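Local coordinates for protein alpha-L-rhamnosidase (Streptomyces avermitilis, PDB 3W5M) that releases terminal alpha-L-rhamnose from citrus flavonoids such as naringin and rutin and from gum arabic, and carries a calcium-dependent rhamnose-binding module, at residues Ser134-Ser139 against Trp292-Pro297; Gly497-Asp502 against Pro579-Thr584. One frame throughout, in Å; residues are numbered along the deposited sequence.

Interaction 1 (Ser134-Ser139 against Trp292-Pro297)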
ATOM      1  N   SER A 134     -22.711  24.385  -1.593  1.00 29.74           N
ATOM      2  CA  SER A 134     -21.907  25.121  -0.618  1.00 32.11           C
ATOM      3  C   SER A 134     -22.729  26.030   0.315  1.00 30.23           C
ATOM      4  O   SER A 134     -23.903  26.300   0.082  1.00 28.52           O
ATOM      5  CB  SER A 134     -20.872  25.980  -1.334  1.00 30.52           C
ATOM      6  OG  SER A 134     -21.425  27.227  -1.688  1.00 35.10           O
ATOM      7  N   LEU A 135     -22.073  26.525   1.348  1.00 27.56           N
ATOM      8  CA  LEU A 135     -22.731  27.345   2.358  1.00 26.27           C
ATOM      9  C   LEU A 135     -22.641  28.838   2.055  1.00 26.56           C
ATOM     10  O   LEU A 135     -23.142  29.669   2.822  1.00 26.78           O
ATOM     11  CB  LEU A 135     -22.115  27.037   3.722  1.00 23.89           C
ATOM     12  CG  LEU A 135     -22.345  25.597   4.190  1.00 23.98           C
ATOM     13  CD1 LEU A 135     -21.518  25.396   5.446  1.00 24.25           C
ATOM     14  CD2 LEU A 135     -23.841  25.359   4.460  1.00 24.88           C
ATOM     15  N   GLU A 136     -22.014  29.177   0.928  1.00 29.44           N
ATOM     16  CA  GLU A 136     -21.819  30.563   0.498  1.00 30.17           C
ATOM     17  C   GLU A 136     -23.161  31.251   0.277  1.00 30.33           C
ATOM     18  O   GLU A 136     -24.088  30.675  -0.292  1.00 33.36           O
ATOM     19  CB  GLU A 136     -20.982  30.610  -0.786  1.00 34.77           C
ATOM     20  CG  GLU A 136     -19.662  29.876  -0.633  1.00 41.05           C
ATOM     21  CD  GLU A 136     -18.633  30.200  -1.706  1.00 47.35           C
ATOM     22  OE1 GLU A 136     -18.654  31.319  -2.275  1.00 48.41           O
ATOM     23  OE2 GLU A 136     -17.781  29.324  -1.964  1.00 49.10           O
ATOM     24  N   GLY A 137     -23.271  32.477   0.755  1.00 29.35           N
ATOM     25  CA  GLY A 137     -24.549  33.177   0.710  1.00 26.49           C
ATOM     26  C   GLY A 137     -25.390  32.957   1.959  1.00 25.70           C
ATOM     27  O   GLY A 137     -26.369  33.660   2.149  1.00 25.71           O
ATOM     28  N   SER A 138     -25.012  32.002   2.815  1.00 23.81           N
ATOM     29  CA  SER A 138     -25.763  31.734   4.024  1.00 22.67           C
ATOM     30  C   SER A 138     -25.139  32.434   5.234  1.00 22.47           C
ATOM     31  O   SER A 138     -24.065  33.059   5.135  1.00 20.62           O
ATOM     32  CB  SER A 138     -25.865  30.231   4.284  1.00 23.35           C
ATOM     33  OG  SER A 138     -26.905  30.015   5.211  1.00 28.50           O
ATOM     34  N   SER A 139     -25.829  32.344   6.360  1.00 20.44           N
ATOM     35  CA  SER A 139     -25.359  32.963   7.600  1.00 21.72           C
ATOM     36  C   SER A 139     -25.390  31.966   8.724  1.00 20.54           C
ATOM     37  O   SER A 139     -26.295  31.102   8.778  1.00 18.80           O
ATOM     38  CB  SER A 139     -26.281  34.112   7.952  1.00 22.36           C
ATOM     39  OG  SER A 139     -26.186  35.100   6.948  1.00 27.29           O
ATOM     40  N   TRP A 292     -15.294  30.677  12.450  1.00 27.42           N
ATOM     41  CA  TRP A 292     -15.457  29.402  11.770  1.00 25.54           C
ATOM     42  C   TRP A 292     -14.809  29.328  10.383  1.00 27.74           C
ATOM     43  O   TRP A 292     -14.574  28.221   9.878  1.00 30.83           O
ATOM     44  CB  TRP A 292     -16.940  29.030  11.702  1.00 24.32           C
ATOM     45  CG  TRP A 292     -17.602  28.965  13.042  1.00 22.21           C
ATOM     46  CD1 TRP A 292     -17.388  28.037  14.022  1.00 22.62           C
ATOM     47  CD2 TRP A 292     -18.600  29.862  13.547  1.00 23.11           C
ATOM     48  NE1 TRP A 292     -18.184  28.314  15.117  1.00 24.32           N
ATOM     49  CE2 TRP A 292     -18.957  29.404  14.844  1.00 22.89           C
ATOM     50  CE3 TRP A 292     -19.265  30.989  13.011  1.00 23.63           C
ATOM     51  CZ2 TRP A 292     -19.914  30.049  15.634  1.00 22.87           C
ATOM     52  CZ3 TRP A 292     -20.232  31.630  13.802  1.00 23.13           C
ATOM     53  CH2 TRP A 292     -20.544  31.154  15.092  1.00 21.97           C
ATOM     54  N   GLY A 293     -14.538  30.495   9.776  1.00 29.16           N
ATOM     55  CA  GLY A 293     -13.889  30.597   8.465  1.00 28.49           C
ATOM     56  C   GLY A 293     -14.698  30.032   7.307  1.00 30.90           C
ATOM     57  O   GLY A 293     -15.928  29.899   7.394  1.00 28.90           O
ATOM     58  N   ARG A 294     -13.999  29.656   6.239  1.00 29.29           N
ATOM     59  CA  ARG A 294     -14.644  29.336   4.966  1.00 30.43           C
ATOM     60  C   ARG A 294     -15.025  27.858   4.867  1.00 30.63           C
ATOM     61  O   ARG A 294     -14.623  27.151   3.934  1.00 29.94           O
ATOM     62  CB  ARG A 294     -13.757  29.780   3.796  1.00 32.74           C
ATOM     63  CG  ARG A 294     -13.455  31.273   3.793  1.00 36.26           C
ATOM     64  CD  ARG A 294     -12.668  31.705   2.550  1.00 39.82           C
ATOM     65  NE  ARG A 294     -13.419  31.490   1.307  1.00 42.30           N
ATOM     66  CZ  ARG A 294     -14.169  32.405   0.684  1.00 44.74           C
ATOM     67  NH1 ARG A 294     -14.294  33.636   1.164  1.00 48.49           N
ATOM     68  NH2 ARG A 294     -14.808  32.089  -0.433  1.00 47.56           N
ATOM     69  N   VAL A 295     -15.845  27.413   5.815  1.00 28.88           N
ATOM     70  CA  VAL A 295     -16.245  26.024   5.950  1.00 29.55           C
ATOM     71  C   VAL A 295     -17.015  25.536   4.716  1.00 26.32           C
ATOM     72  O   VAL A 295     -17.910  26.219   4.241  1.00 25.26           O
ATOM     73  CB  VAL A 295     -17.080  25.858   7.247  1.00 32.70           C
ATOM     74  CG1 VAL A 295     -17.978  24.656   7.182  1.00 36.74           C
ATOM     75  CG2 VAL A 295     -16.162  25.754   8.453  1.00 35.65           C
ATOM     76  N   ALA A 296     -16.643  24.368   4.185  1.00 26.24           N
ATOM     77  CA  ALA A 296     -17.339  23.784   3.024  1.00 25.65           C
ATOM     78  C   ALA A 296     -17.555  22.284   3.158  1.00 25.65           C
ATOM     79  O   ALA A 296     -16.679  21.570   3.646  1.00 27.45           O
ATOM     80  CB  ALA A 296     -16.594  24.076   1.718  1.00 26.31           C
ATOM     81  N   PRO A 297     -18.717  21.788   2.701  1.00 26.16           N
ATOM     82  CA  PRO A 297     -18.928  20.341   2.649  1.00 25.18           C
ATOM     83  C   PRO A 297     -17.953  19.748   1.632  1.00 24.19           C
ATOM     84  O   PRO A 297     -17.544  20.440   0.696  1.00 26.57           O
ATOM     85  CB  PRO A 297     -20.366  20.192   2.112  1.00 26.41           C
ATOM     86  CG  PRO A 297     -20.954  21.557   2.075  1.00 26.13           C
ATOM     87  CD  PRO A 297     -19.845  22.563   2.161  1.00 25.96           C
TER
HETATM   88  O   HOH W   1     -19.296  26.332   1.697  1.00 24.78           O
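Leu135 reaches across to Val295 and Pro297 where two loops come close. CB leaves the backbone toward 292-297, and with CG anti to the carbonyl carbon (chi1 -64°) the isobutyl group faces that segment. CG itself lies 4.4 Å from CD of Pro297, a loose apolar contact. Beyond it, CD1 is the branch that meets the other loop: it settles alongside the Val295 side chain, 4.0 Å from its CG1 and 3.9 Å from the Val295 carbonyl O. Leu135 and Val295 point the same way and meet flank to flank. One water bridges the two backbones, accepting from Leu135 N at 2.8 Å and donating to Val295 O at 2.9 Å. That carbonyl also accepts from Trp287 NE1, so two donors grip it. Glu136 OE1 and Arg294 NH2 stand 4.3 Å apart, beyond a salt bridge, where their opposite charges probably attract weakly. The contact thus draws together two loops from near the two ends of the region assigned to the carbohydrate-binding module CBM67, built of strands: Leu135 also packs on Ile237 of strand 235-244, and Pro297 touches Ala132 in a neighbouring loop.

Interaction 2 (Gly497-Asp502 against Pro579-Thr584)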
ATOM      1  N   GLY A 497     -31.911  -9.818   9.365  1.00 38.12           N
ATOM      2  CA  GLY A 497     -31.616  -9.001   8.169  1.00 37.85           C
ATOM      3  C   GLY A 497     -30.213  -8.411   8.116  1.00 35.03           C
ATOM      4  O   GLY A 497     -29.904  -7.601   7.233  1.00 32.33           O
ATOM      5  N   VAL A 498     -29.368  -8.801   9.066  1.00 33.63           N
ATOM      6  CA  VAL A 498     -27.955  -8.389   9.062  1.00 32.38           C
ATOM      7  C   VAL A 498     -27.095  -9.621   8.849  1.00 32.48           C
ATOM      8  O   VAL A 498     -26.901 -10.419   9.773  1.00 36.60           O
ATOM      9  CB  VAL A 498     -27.569  -7.651  10.365  1.00 34.25           C
ATOM     10  CG1 VAL A 498     -26.073  -7.336  10.400  1.00 33.85           C
ATOM     11  CG2 VAL A 498     -28.395  -6.380  10.518  1.00 34.34           C
ATOM     12  N   PHE A 499     -26.601  -9.787   7.625  1.00 28.56           N
ATOM     13  CA  PHE A 499     -25.885 -10.991   7.235  1.00 29.88           C
ATOM     14  C   PHE A 499     -24.388 -10.739   7.282  1.00 31.50           C
ATOM     15  O   PHE A 499     -23.932  -9.628   6.979  1.00 30.21           O
ATOM     16  CB  PHE A 499     -26.302 -11.441   5.834  1.00 32.41           C
ATOM     17  CG  PHE A 499     -27.772 -11.766   5.722  1.00 35.67           C
ATOM     18  CD1 PHE A 499     -28.711 -10.749   5.521  1.00 38.03           C
ATOM     19  CD2 PHE A 499     -28.220 -13.081   5.854  1.00 37.04           C
ATOM     20  CE1 PHE A 499     -30.068 -11.037   5.435  1.00 41.90           C
ATOM     21  CE2 PHE A 499     -29.576 -13.381   5.764  1.00 39.90           C
ATOM     22  CZ  PHE A 499     -30.503 -12.357   5.558  1.00 42.72           C
ATOM     23  N   VAL A 500     -23.639 -11.757   7.695  1.00 28.52           N
ATOM     24  CA  VAL A 500     -22.181 -11.662   7.776  1.00 25.72           C
ATOM     25  C   VAL A 500     -21.603 -12.782   6.926  1.00 28.32           C
ATOM     26  O   VAL A 500     -21.940 -13.957   7.120  1.00 28.73           O
ATOM     27  CB  VAL A 500     -21.666 -11.713   9.235  1.00 26.15           C
ATOM     28  CG1 VAL A 500     -20.141 -11.707   9.250  1.00 25.98           C
ATOM     29  CG2 VAL A 500     -22.205 -10.550  10.057  1.00 26.65           C
ATOM     30  N   LEU A 501     -20.775 -12.425   5.941  1.00 26.82           N
ATOM     31  CA  LEU A 501     -20.197 -13.413   5.048  1.00 26.22           C
ATOM     32  C   LEU A 501     -18.705 -13.487   5.328  1.00 25.24           C
ATOM     33  O   LEU A 501     -18.030 -12.449   5.413  1.00 25.72           O
ATOM     34  CB  LEU A 501     -20.485 -13.097   3.570  1.00 27.35           C
ATOM     35  CG  LEU A 501     -21.918 -13.294   3.035  1.00 27.38           C
ATOM     36  CD1 LEU A 501     -22.845 -12.191   3.510  1.00 29.91           C
ATOM     37  CD2 LEU A 501     -21.971 -13.436   1.519  1.00 28.75           C
ATOM     38  N   ASP A 502     -18.220 -14.709   5.511  1.00 24.21           N
ATOM     39  CA  ASP A 502     -16.834 -14.984   5.876  1.00 26.11           C
ATOM     40  C   ASP A 502     -16.075 -15.425   4.647  1.00 26.29           C
ATOM     41  O   ASP A 502     -16.437 -16.407   4.004  1.00 26.05           O
ATOM     42  CB  ASP A 502     -16.786 -16.089   6.917  1.00 26.78           C
ATOM     43  CG  ASP A 502     -15.378 -16.390   7.414  1.00 29.67           C
ATOM     44  OD1 ASP A 502     -14.388 -15.774   6.969  1.00 28.11           O
ATOM     45  OD2 ASP A 502     -15.270 -17.249   8.313  1.00 31.67           O
ATOM     46  N   PRO A 579     -32.203  -7.735  -0.704  1.00 32.84           N
ATOM     47  CA  PRO A 579     -33.572  -8.244  -0.858  1.00 36.89           C
ATOM     48  C   PRO A 579     -33.585  -9.769  -0.770  1.00 37.16           C
ATOM     49  O   PRO A 579     -33.087 -10.456  -1.668  1.00 39.69           O
ATOM     50  CB  PRO A 579     -33.969  -7.758  -2.257  1.00 35.46           C
ATOM     51  CG  PRO A 579     -32.677  -7.613  -2.999  1.00 35.93           C
ATOM     52  CD  PRO A 579     -31.642  -7.237  -1.976  1.00 35.68           C
ATOM     53  N   GLY A 580     -34.134 -10.302   0.313  1.00 39.59           N
ATOM     54  CA  GLY A 580     -34.116 -11.739   0.510  1.00 39.83           C
ATOM     55  C   GLY A 580     -32.877 -12.124   1.282  1.00 39.51           C
ATOM     56  O   GLY A 580     -32.399 -11.362   2.115  1.00 42.20           O
ATOM     57  N   LYS A 581     -32.346 -13.302   0.999  1.00 43.16           N
ATOM     58  CA  LYS A 581     -31.214 -13.805   1.766  1.00 41.57           C
ATOM     59  C   LYS A 581     -29.994 -13.941   0.876  1.00 39.20           C
ATOM     60  O   LYS A 581     -30.034 -14.652  -0.128  1.00 37.48           O
ATOM     61  CB  LYS A 581     -31.552 -15.144   2.435  1.00 46.52           C
ATOM     62  CG  LYS A 581     -32.456 -15.052   3.660  1.00 49.43           C
ATOM     63  CD  LYS A 581     -33.267 -16.340   3.831  1.00 52.53           C
ATOM     64  CE  LYS A 581     -33.718 -16.573   5.270  1.00 53.53           C
ATOM     65  NZ  LYS A 581     -34.729 -15.592   5.761  1.00 56.97           N
ATOM     66  N   PRO A 582     -28.893 -13.249   1.231  1.00 35.53           N
ATOM     67  CA  PRO A 582     -27.680 -13.501   0.451  1.00 35.58           C
ATOM     68  C   PRO A 582     -27.206 -14.948   0.575  1.00 34.41           C
ATOM     69  O   PRO A 582     -27.393 -15.578   1.607  1.00 34.33           O
ATOM     70  CB  PRO A 582     -26.635 -12.558   1.066  1.00 33.70           C
ATOM     71  CG  PRO A 582     -27.197 -12.091   2.363  1.00 33.56           C
ATOM     72  CD  PRO A 582     -28.697 -12.245   2.292  1.00 34.19           C
ATOM     73  N   SER A 583     -26.609 -15.462  -0.484  1.00 33.74           N
ATOM     74  CA  SER A 583     -25.965 -16.757  -0.439  1.00 35.14           C
ATOM     75  C   SER A 583     -24.477 -16.505  -0.597  1.00 36.07           C
ATOM     76  O   SER A 583     -24.046 -15.339  -0.736  1.00 34.37           O
ATOM     77  CB  SER A 583     -26.501 -17.655  -1.551  1.00 38.47           C
ATOM     78  OG  SER A 583     -26.348 -17.035  -2.808  1.00 41.72           O
ATOM     79  N   THR A 584     -23.685 -17.571  -0.566  1.00 34.59           N
ATOM     80  CA  THR A 584     -22.238 -17.425  -0.688  1.00 34.98           C
ATOM     81  C   THR A 584     -21.857 -16.807  -2.037  1.00 34.99           C
ATOM     82  O   THR A 584     -20.799 -16.177  -2.150  1.00 35.80           O
ATOM     83  CB  THR A 584     -21.470 -18.749  -0.475  1.00 34.78           C
ATOM     84  OG1 THR A 584     -21.808 -19.688  -1.508  1.00 35.23           O
ATOM     85  CG2 THR A 584     -21.756 -19.349   0.900  1.00 34.20           C
TER
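Pro582 stands on one face of the Phe499 ring, its CG-CD edge down. CD sits 3.4 Å from the ring centroid and only 5° off the ring normal, a CH-pi contact centred almost perfectly on the ring. CG of the proline is shifted toward the root of the phenylalanine, 3.4 Å from Phe499 CG and 3.6 Å from its CB. The ring is presented this way because its CG is anti to the carbonyl carbon (chi1 -61°), and chi2 of 83° turns the face, not the rim, to the proline. At the far end of the ring the Lys581 chain crosses the phenylalanine at about a right angle, its CG 3.8 Å from Phe499 CZ in an oblique approach. Two residues along the strand, Leu501 projects in the same direction and brings CD2 to within 3.6 Å of the Ser583 carbonyl O. With an alanine at Phe499, Pro582 is likely to lose the ring face it rests on, opening a gap between strand and loop, and CG of Lys581 its neighbour at CZ.

Strand 498-503 runs inside a sheet of the concanavalin-like domain, flanked by 572-576 and 480-493, and 579-584 is part of the loop from 572-576 to 587-594 that passes over the face of that sheet. The nearest CA atoms, of Leu501 and Thr584, are 7.3 Å apart, too far for strand pairing. Without direct hydrogen bonds between them, the contact of these two segments is chiefly apolar, and the proline CD, bonded to nitrogen and so a slightly polarised C-H donor, probably adds a weak electrostatic attraction to the pi cloud.

How the interactions relate
The two contacts belong to different domains and do not touch: their centres are 41 Å apart and their nearest atoms about 29 Å. Both segments of interaction 1 precede those of interaction 2 in the sequence. Interaction 1 lies beside the rhamnose site of CBM67, the side chain of Val295 being about 4 Å from that of Trp203 and about 9 Å from that of Asp179, both sugar-binding residues, and about 13 Å from the calcium ion. Trp292 links 292-297 to this site by a hydrogen bond from NE1 to Asp179 OD2. Interaction 2 is remote from this site and the catalytic one, where Glu636 and Glu895 are the inferred proton donor and acceptor.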